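N-acetylglucosamine-6-phosphate deacetylase (Thermotoga maritima, PDB 1O12) probably removes the acetyl group from N-acetylglucosamine-6-phosphate, as a metal-dependent hydrolase of the NagA family with one divalent metal site per subunit. Local coordinates at residues 32-37 and 349-354; 55-60 and 354-359. All blocks are in the same frame, centred on the assembly; numbering follows the deposited sequence.

Contact 1 (32-37 and 349-354)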
ATOM      1  N   VAL A  32      -8.399  36.643 -12.299  1.00 42.72           N
ATOM      2  CA  VAL A  32      -8.079  36.797 -10.881  1.00 41.77           C
ATOM      3  C   VAL A  32      -7.621  38.240 -10.659  1.00 42.94           C
ATOM      4  O   VAL A  32      -6.831  38.791 -11.434  1.00 41.95           O
ATOM      5  CB  VAL A  32      -6.963  35.800 -10.401  1.00 40.21           C
ATOM      6  CG1 VAL A  32      -6.629  36.054  -8.921  1.00 37.83           C
ATOM      7  CG2 VAL A  32      -7.410  34.365 -10.585  1.00 36.42           C
ATOM      8  N   GLU A  33      -8.139  38.841  -9.595  1.00 44.67           N
ATOM      9  CA  GLU A  33      -7.841  40.219  -9.249  1.00 47.64           C
ATOM     10  C   GLU A  33      -7.026  40.322  -7.969  1.00 47.21           C
ATOM     11  O   GLU A  33      -7.431  39.833  -6.910  1.00 46.04           O
ATOM     12  CB  GLU A  33      -9.144  40.981  -9.082  1.00 51.87           C
ATOM     13  CG  GLU A  33      -9.102  42.417  -9.552  1.00 58.73           C
ATOM     14  CD  GLU A  33     -10.503  43.030  -9.591  1.00 63.27           C
ATOM     15  OE1 GLU A  33     -11.117  43.209  -8.503  1.00 66.10           O
ATOM     16  OE2 GLU A  33     -10.993  43.320 -10.714  1.00 65.18           O
ATOM     17  N   ILE A  34      -5.886  40.994  -8.095  1.00 47.64           N
ATOM     18  CA  ILE A  34      -4.930  41.202  -7.016  1.00 47.37           C
ATOM     19  C   ILE A  34      -4.806  42.657  -6.585  1.00 48.26           C
ATOM     20  O   ILE A  34      -4.503  43.532  -7.400  1.00 47.69           O
ATOM     21  CB  ILE A  34      -3.552  40.743  -7.451  1.00 46.08           C
ATOM     22  CG1 ILE A  34      -3.646  39.313  -8.000  1.00 45.90           C
ATOM     23  CG2 ILE A  34      -2.596  40.861  -6.296  1.00 45.50           C
ATOM     24  CD1 ILE A  34      -2.337  38.758  -8.473  1.00 43.37           C
ATOM     25  N   GLU A  35      -5.033  42.895  -5.298  1.00 50.27           N
ATOM     26  CA  GLU A  35      -4.954  44.225  -4.692  1.00 52.90           C
ATOM     27  C   GLU A  35      -3.900  44.176  -3.576  1.00 53.09           C
ATOM     28  O   GLU A  35      -4.086  43.526  -2.547  1.00 51.47           O
ATOM     29  CB  GLU A  35      -6.336  44.628  -4.131  1.00 56.59           C
ATOM     30  CG  GLU A  35      -6.468  46.077  -3.582  1.00 61.82           C
ATOM     31  CD  GLU A  35      -7.939  46.523  -3.376  1.00 64.63           C
ATOM     32  OE1 GLU A  35      -8.677  45.841  -2.623  1.00 64.87           O
ATOM     33  OE2 GLU A  35      -8.355  47.556  -3.972  1.00 66.19           O
ATOM     34  N   GLU A  36      -2.781  44.852  -3.805  1.00 54.90           N
ATOM     35  CA  GLU A  36      -1.685  44.883  -2.848  1.00 55.66           C
ATOM     36  C   GLU A  36      -1.497  43.527  -2.160  1.00 54.41           C
ATOM     37  O   GLU A  36      -1.869  43.331  -0.998  1.00 53.57           O
ATOM     38  CB  GLU A  36      -1.920  45.978  -1.800  1.00 59.13           C
ATOM     39  CG  GLU A  36      -0.624  46.488  -1.172  1.00 63.11           C
ATOM     40  CD  GLU A  36      -0.841  47.636  -0.188  1.00 66.00           C
ATOM     41  OE1 GLU A  36      -1.531  47.417   0.845  1.00 66.16           O
ATOM     42  OE2 GLU A  36      -0.312  48.751  -0.451  1.00 66.39           O
ATOM     43  N   GLY A  37      -0.937  42.588  -2.913  1.00 52.74           N
ATOM     44  CA  GLY A  37      -0.651  41.256  -2.396  1.00 50.48           C
ATOM     45  C   GLY A  37      -1.794  40.387  -1.920  1.00 47.50           C
ATOM     46  O   GLY A  37      -1.572  39.327  -1.338  1.00 46.01           O
ATOM     47  N   THR A 349      -7.340  35.643   0.189  1.00 45.02           N
ATOM     48  CA  THR A 349      -6.034  35.059   0.471  1.00 42.37           C
ATOM     49  C   THR A 349      -4.844  35.804  -0.163  1.00 43.00           C
ATOM     50  O   THR A 349      -5.017  36.706  -0.989  1.00 42.02           O
ATOM     51  CB  THR A 349      -6.021  33.596   0.021  1.00 41.81           C
ATOM     52  OG1 THR A 349      -6.089  33.541  -1.410  1.00 42.91           O
ATOM     53  CG2 THR A 349      -7.223  32.849   0.600  1.00 40.13           C
ATOM     54  N   ARG A 350      -3.634  35.416   0.234  1.00 41.83           N
ATOM     55  CA  ARG A 350      -2.423  36.030  -0.284  1.00 42.65           C
ATOM     56  C   ARG A 350      -2.162  35.719  -1.758  1.00 40.42           C
ATOM     57  O   ARG A 350      -2.307  34.578  -2.213  1.00 38.18           O
ATOM     58  CB  ARG A 350      -1.206  35.585   0.538  1.00 46.90           C
ATOM     59  CG  ARG A 350      -1.363  35.800   2.035  1.00 53.66           C
ATOM     60  CD  ARG A 350      -1.296  37.264   2.432  1.00 58.81           C
ATOM     61  NE  ARG A 350       0.064  37.697   2.779  1.00 65.89           N
ATOM     62  CZ  ARG A 350       0.785  37.252   3.821  1.00 68.34           C
ATOM     63  NH1 ARG A 350       0.298  36.334   4.666  1.00 67.69           N
ATOM     64  NH2 ARG A 350       2.012  37.742   4.022  1.00 70.42           N
ATOM     65  N   ALA A 351      -1.744  36.742  -2.500  1.00 37.78           N
ATOM     66  CA  ALA A 351      -1.458  36.548  -3.905  1.00 36.89           C
ATOM     67  C   ALA A 351      -0.078  35.939  -4.210  1.00 35.78           C
ATOM     68  O   ALA A 351       0.776  36.592  -4.793  1.00 32.62           O
ATOM     69  CB  ALA A 351      -1.642  37.852  -4.676  1.00 35.97           C
ATOM     70  N   ASP A 352       0.149  34.697  -3.783  1.00 35.91           N
ATOM     71  CA  ASP A 352       1.401  34.014  -4.136  1.00 36.33           C
ATOM     72  C   ASP A 352       0.912  33.089  -5.256  1.00 36.20           C
ATOM     73  O   ASP A 352       0.145  32.139  -5.025  1.00 34.81           O
ATOM     74  CB  ASP A 352       1.976  33.216  -2.952  1.00 38.44           C
ATOM     75  CG  ASP A 352       2.593  34.121  -1.860  1.00 39.54           C
ATOM     76  OD1 ASP A 352       2.767  35.338  -2.111  1.00 38.74           O
ATOM     77  OD2 ASP A 352       2.915  33.611  -0.753  1.00 40.17           O
ATOM     78  N   LEU A 353       1.325  33.390  -6.484  1.00 36.00           N
ATOM     79  CA  LEU A 353       0.850  32.627  -7.629  1.00 34.65           C
ATOM     80  C   LEU A 353       1.913  32.279  -8.644  1.00 35.14           C
ATOM     81  O   LEU A 353       2.967  32.904  -8.688  1.00 35.22           O
ATOM     82  CB  LEU A 353      -0.226  33.430  -8.341  1.00 33.60           C
ATOM     83  CG  LEU A 353      -1.372  34.002  -7.524  1.00 33.35           C
ATOM     84  CD1 LEU A 353      -1.924  35.240  -8.218  1.00 31.16           C
ATOM     85  CD2 LEU A 353      -2.436  32.930  -7.346  1.00 32.38           C
ATOM     86  N   VAL A 354       1.630  31.263  -9.457  1.00 34.28           N
ATOM     87  CA  VAL A 354       2.539  30.893 -10.517  1.00 34.04           C
ATOM     88  C   VAL A 354       1.731  30.687 -11.794  1.00 36.57           C
ATOM     89  O   VAL A 354       0.703  29.999 -11.802  1.00 37.02           O
ATOM     90  CB  VAL A 354       3.346  29.609 -10.183  1.00 33.88           C
ATOM     91  CG1 VAL A 354       2.410  28.445  -9.864  1.00 31.54           C
ATOM     92  CG2 VAL A 354       4.290  29.271 -11.348  1.00 29.33           C
TER
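Ile34 meets the 349-354 segment through both of its branches; the contact buries 211 Å², shared between these apolar pairs and the backbone pairing of Gly37 with Ala351. The Ile34 CG2 methyl packs on Ala351 CB at 3.5 Å. The other branch, with CG1 anti to the carbonyl carbon (chi1 -52°) and the chain extended beyond it, sends CD1 tip to tip against Leu353 CD1 at 3.6 Å. Ala351 CB lies along the isoleucine, closest to CG2 but also near CG1 and CD1, and Leu353 meets only the CD1 end. Cut back to an alanine, Ile34 would probably leave Leu353 CD1 without its partner and open a gap beside Ala351 CB.

Both segments belong to the small beta domain, built from the two ends of the chain, that accompanies the TIM barrel in amidohydrolases. Residues 32-35 end a strand paired with 38-44, and Gly37 sits in the tight turn between them.

The polar part of the contact is backbone only. Ala351 N donates to Gly37 O over 2.8 Å, nearly straight at hydrogen. The donor lies above the carbonyl plane, 53° out of it. Arg350 CA adds a CA-H...O contact to the same oxygen at 3.6 Å. Ala351 centres an inverse gamma turn, closed by a weak bond from Asp352 N to Arg350 O. Arg350 NE turns to a salt bridge with Glu368.

Contact 2 (55-60 and 354-359); sequences PGFVDP and VLLDED
Val354 faces Phe57 across the contact and sets its CG1 methyl over one face of the ring. Val354 CG1 lies 4.1 Å from the centroid of the Phe57 ring, 19° off the normal, which meets the geometry of a CH-pi contact; the methyl is displaced toward the rim, within 4.0 Å of Phe57 CE2. The valine torsion explains the approach: at chi1 56°, Val354 CG1 stands between its own backbone N and carbonyl carbon, and from there it also reaches Pro55 O at 3.6 Å. A single methyl therefore touches both a backbone carbonyl and an aromatic face, and the two side chains cross at about a right angle.

Next to this, the Leu356 and Phe57 side chains come at each other from opposite directions, Leu356 CD2 lying within 4.1 Å of Phe57 CZ at an oblique angle to the ring. Phe307 also meets this ring, with the two planes about 30° apart, and Ser329 of helix 322-336 touches the phenylalanine too.

The packing is confined to one end of each segment. The backbones are nearest at Gly56 and Val354, whose CA atoms are 5.1 Å apart, and no hydrogen bond joins the two segments. Past Phe57 and Leu356 the segments diverge: Val58 to Pro60 run on into the barrel, while Asp357 to Asp359 turn toward solvent, where Asp359 N makes a weak bond to Asp357 OD1 and Asp357 OD2 binds Asn361. The buried Val354-Phe57 pair thus lies where strand 52-59 passes from the small beta domain into the TIM barrel, the two-domain architecture of the amidohydrolase superfamily.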
ATOM      1  N   PRO A  55      -1.569  28.167  -7.295  1.00 33.12           N
ATOM      2  CA  PRO A  55      -1.050  28.786  -6.064  1.00 32.22           C
ATOM      3  C   PRO A  55       0.477  28.644  -6.110  1.00 29.96           C
ATOM      4  O   PRO A  55       0.978  27.671  -6.660  1.00 29.22           O
ATOM      5  CB  PRO A  55      -1.665  27.929  -4.954  1.00 30.71           C
ATOM      6  CG  PRO A  55      -2.948  27.464  -5.579  1.00 31.99           C
ATOM      7  CD  PRO A  55      -2.517  27.087  -6.980  1.00 31.34           C
ATOM      8  N   GLY A  56       1.207  29.616  -5.570  1.00 29.15           N
ATOM      9  CA  GLY A  56       2.657  29.535  -5.581  1.00 27.59           C
ATOM     10  C   GLY A  56       3.124  28.232  -4.930  1.00 27.80           C
ATOM     11  O   GLY A  56       2.659  27.874  -3.860  1.00 25.10           O
ATOM     12  N   PHE A  57       4.027  27.518  -5.593  1.00 27.54           N
ATOM     13  CA  PHE A  57       4.546  26.260  -5.079  1.00 28.58           C
ATOM     14  C   PHE A  57       5.229  26.489  -3.739  1.00 29.49           C
ATOM     15  O   PHE A  57       5.704  27.594  -3.456  1.00 28.65           O
ATOM     16  CB  PHE A  57       5.546  25.655  -6.059  1.00 26.76           C
ATOM     17  CG  PHE A  57       4.948  25.323  -7.401  1.00 29.05           C
ATOM     18  CD1 PHE A  57       5.735  25.336  -8.554  1.00 29.47           C
ATOM     19  CD2 PHE A  57       3.593  24.995  -7.514  1.00 28.34           C
ATOM     20  CE1 PHE A  57       5.183  25.029  -9.795  1.00 29.80           C
ATOM     21  CE2 PHE A  57       3.029  24.686  -8.750  1.00 26.16           C
ATOM     22  CZ  PHE A  57       3.819  24.703  -9.887  1.00 29.27           C
ATOM     23  N   VAL A  58       5.265  25.423  -2.938  1.00 28.40           N
ATOM     24  CA  VAL A  58       5.859  25.416  -1.625  1.00 27.21           C
ATOM     25  C   VAL A  58       6.830  24.231  -1.496  1.00 31.18           C
ATOM     26  O   VAL A  58       6.424  23.069  -1.667  1.00 31.39           O
ATOM     27  CB  VAL A  58       4.753  25.298  -0.542  1.00 27.04           C
ATOM     28  CG1 VAL A  58       5.403  25.261   0.842  1.00 22.31           C
ATOM     29  CG2 VAL A  58       3.736  26.480  -0.673  1.00 21.19           C
ATOM     30  N   ASP A  59       8.105  24.509  -1.194  1.00 31.63           N
ATOM     31  CA  ASP A  59       9.092  23.442  -1.047  1.00 31.97           C
ATOM     32  C   ASP A  59       9.567  23.458   0.398  1.00 31.71           C
ATOM     33  O   ASP A  59      10.389  24.279   0.779  1.00 31.51           O
ATOM     34  CB  ASP A  59      10.292  23.637  -1.986  1.00 32.72           C
ATOM     35  CG  ASP A  59      11.128  22.365  -2.122  1.00 34.49           C
ATOM     36  OD1 ASP A  59      10.914  21.456  -1.300  1.00 36.94           O
ATOM     37  OD2 ASP A  59      11.989  22.263  -3.025  1.00 35.27           O
ATOM     38  N   PRO A  60       9.067  22.514   1.215  1.00 31.68           N
ATOM     39  CA  PRO A  60       9.448  22.450   2.625  1.00 29.17           C
ATOM     40  C   PRO A  60      10.706  21.657   2.868  1.00 30.18           C
ATOM     41  O   PRO A  60      11.127  21.495   4.014  1.00 29.54           O
ATOM     42  CB  PRO A  60       8.230  21.794   3.259  1.00 28.71           C
ATOM     43  CG  PRO A  60       7.850  20.758   2.205  1.00 28.35           C
ATOM     44  CD  PRO A  60       8.000  21.530   0.904  1.00 29.17           C
ATOM     45  N   VAL A 354       1.630  31.263  -9.457  1.00 34.28           N
ATOM     46  CA  VAL A 354       2.539  30.893 -10.517  1.00 34.04           C
ATOM     47  C   VAL A 354       1.731  30.687 -11.794  1.00 36.57           C
ATOM     48  O   VAL A 354       0.703  29.999 -11.802  1.00 37.02           O
ATOM     49  CB  VAL A 354       3.346  29.609 -10.183  1.00 33.88           C
ATOM     50  CG1 VAL A 354       2.410  28.445  -9.864  1.00 31.54           C
ATOM     51  CG2 VAL A 354       4.290  29.271 -11.348  1.00 29.33           C
ATOM     52  N   LEU A 355       2.179  31.317 -12.872  1.00 38.12           N
ATOM     53  CA  LEU A 355       1.519  31.166 -14.167  1.00 39.19           C
ATOM     54  C   LEU A 355       2.371  30.202 -15.001  1.00 39.06           C
ATOM     55  O   LEU A 355       3.594  30.325 -15.020  1.00 39.64           O
ATOM     56  CB  LEU A 355       1.418  32.508 -14.881  1.00 40.05           C
ATOM     57  CG  LEU A 355       0.552  32.463 -16.145  1.00 43.06           C
ATOM     58  CD1 LEU A 355      -0.946  32.373 -15.749  1.00 42.16           C
ATOM     59  CD2 LEU A 355       0.822  33.714 -16.988  1.00 41.27           C
ATOM     60  N   LEU A 356       1.728  29.255 -15.688  1.00 39.00           N
ATOM     61  CA  LEU A 356       2.444  28.268 -16.491  1.00 39.36           C
ATOM     62  C   LEU A 356       1.861  28.079 -17.888  1.00 41.20           C
ATOM     63  O   LEU A 356       0.723  28.472 -18.135  1.00 41.73           O
ATOM     64  CB  LEU A 356       2.403  26.930 -15.770  1.00 37.72           C
ATOM     65  CG  LEU A 356       2.672  27.009 -14.261  1.00 38.40           C
ATOM     66  CD1 LEU A 356       1.382  27.252 -13.491  1.00 34.14           C
ATOM     67  CD2 LEU A 356       3.347  25.724 -13.821  1.00 36.83           C
ATOM     68  N   ASP A 357       2.632  27.488 -18.808  1.00 43.16           N
ATOM     69  CA  ASP A 357       2.081  27.203 -20.136  1.00 44.73           C
ATOM     70  C   ASP A 357       1.366  25.858 -19.935  1.00 46.79           C
ATOM     71  O   ASP A 357       1.479  25.265 -18.852  1.00 46.21           O
ATOM     72  CB  ASP A 357       3.165  27.110 -21.219  1.00 43.96           C
ATOM     73  CG  ASP A 357       4.116  25.962 -21.012  1.00 46.42           C
ATOM     74  OD1 ASP A 357       3.710  24.925 -20.467  1.00 48.27           O
ATOM     75  OD2 ASP A 357       5.288  26.079 -21.418  1.00 49.53           O
ATOM     76  N   GLU A 358       0.646  25.364 -20.947  1.00 48.60           N
ATOM     77  CA  GLU A 358      -0.101  24.113 -20.782  1.00 48.97           C
ATOM     78  C   GLU A 358       0.744  22.901 -20.453  1.00 47.87           C
ATOM     79  O   GLU A 358       0.235  21.922 -19.901  1.00 47.87           O
ATOM     80  CB  GLU A 358      -0.982  23.822 -22.004  1.00 52.75           C
ATOM     81  CG  GLU A 358      -0.251  23.683 -23.322  1.00 57.83           C
ATOM     82  CD  GLU A 358      -1.159  23.124 -24.416  1.00 61.71           C
ATOM     83  OE1 GLU A 358      -1.389  21.878 -24.448  1.00 62.13           O
ATOM     84  OE2 GLU A 358      -1.656  23.943 -25.234  1.00 63.73           O
ATOM     85  N   ASP A 359       2.026  22.956 -20.796  1.00 45.50           N
ATOM     86  CA  ASP A 359       2.933  21.867 -20.470  1.00 44.20           C
ATOM     87  C   ASP A 359       3.494  22.027 -19.066  1.00 42.40           C
ATOM     88  O   ASP A 359       4.382  21.279 -18.655  1.00 42.70           O
ATOM     89  CB  ASP A 359       4.097  21.813 -21.454  1.00 46.81           C
ATOM     90  CG  ASP A 359       3.705  21.180 -22.773  1.00 49.93           C
ATOM     91  OD1 ASP A 359       3.236  20.001 -22.756  1.00 49.43           O
ATOM     92  OD2 ASP A 359       3.873  21.870 -23.814  1.00 50.16           O
TER

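Contacts 1 and 2 have centres 14 Å apart and share Val354 and strand 353-356. Their segments alternate along the chain, in the order 32-37, 55-60, 349-354 and 354-359, so the late strand meets two separate parts of the N-terminal region. The contacts also touch directly: Gly56 N lies 2.8 Å from Asp352 O, a probable hydrogen bond consistent with the antiparallel pairing of strands 52-59 and 353-356. Contact 1 is farther out: its centre lies about 22 Å from the centre of the chain, that of contact 2 about 14 Å. Together they join both chain ends in the beta domain and tie it to the first strand of the barrel, away from the iron site.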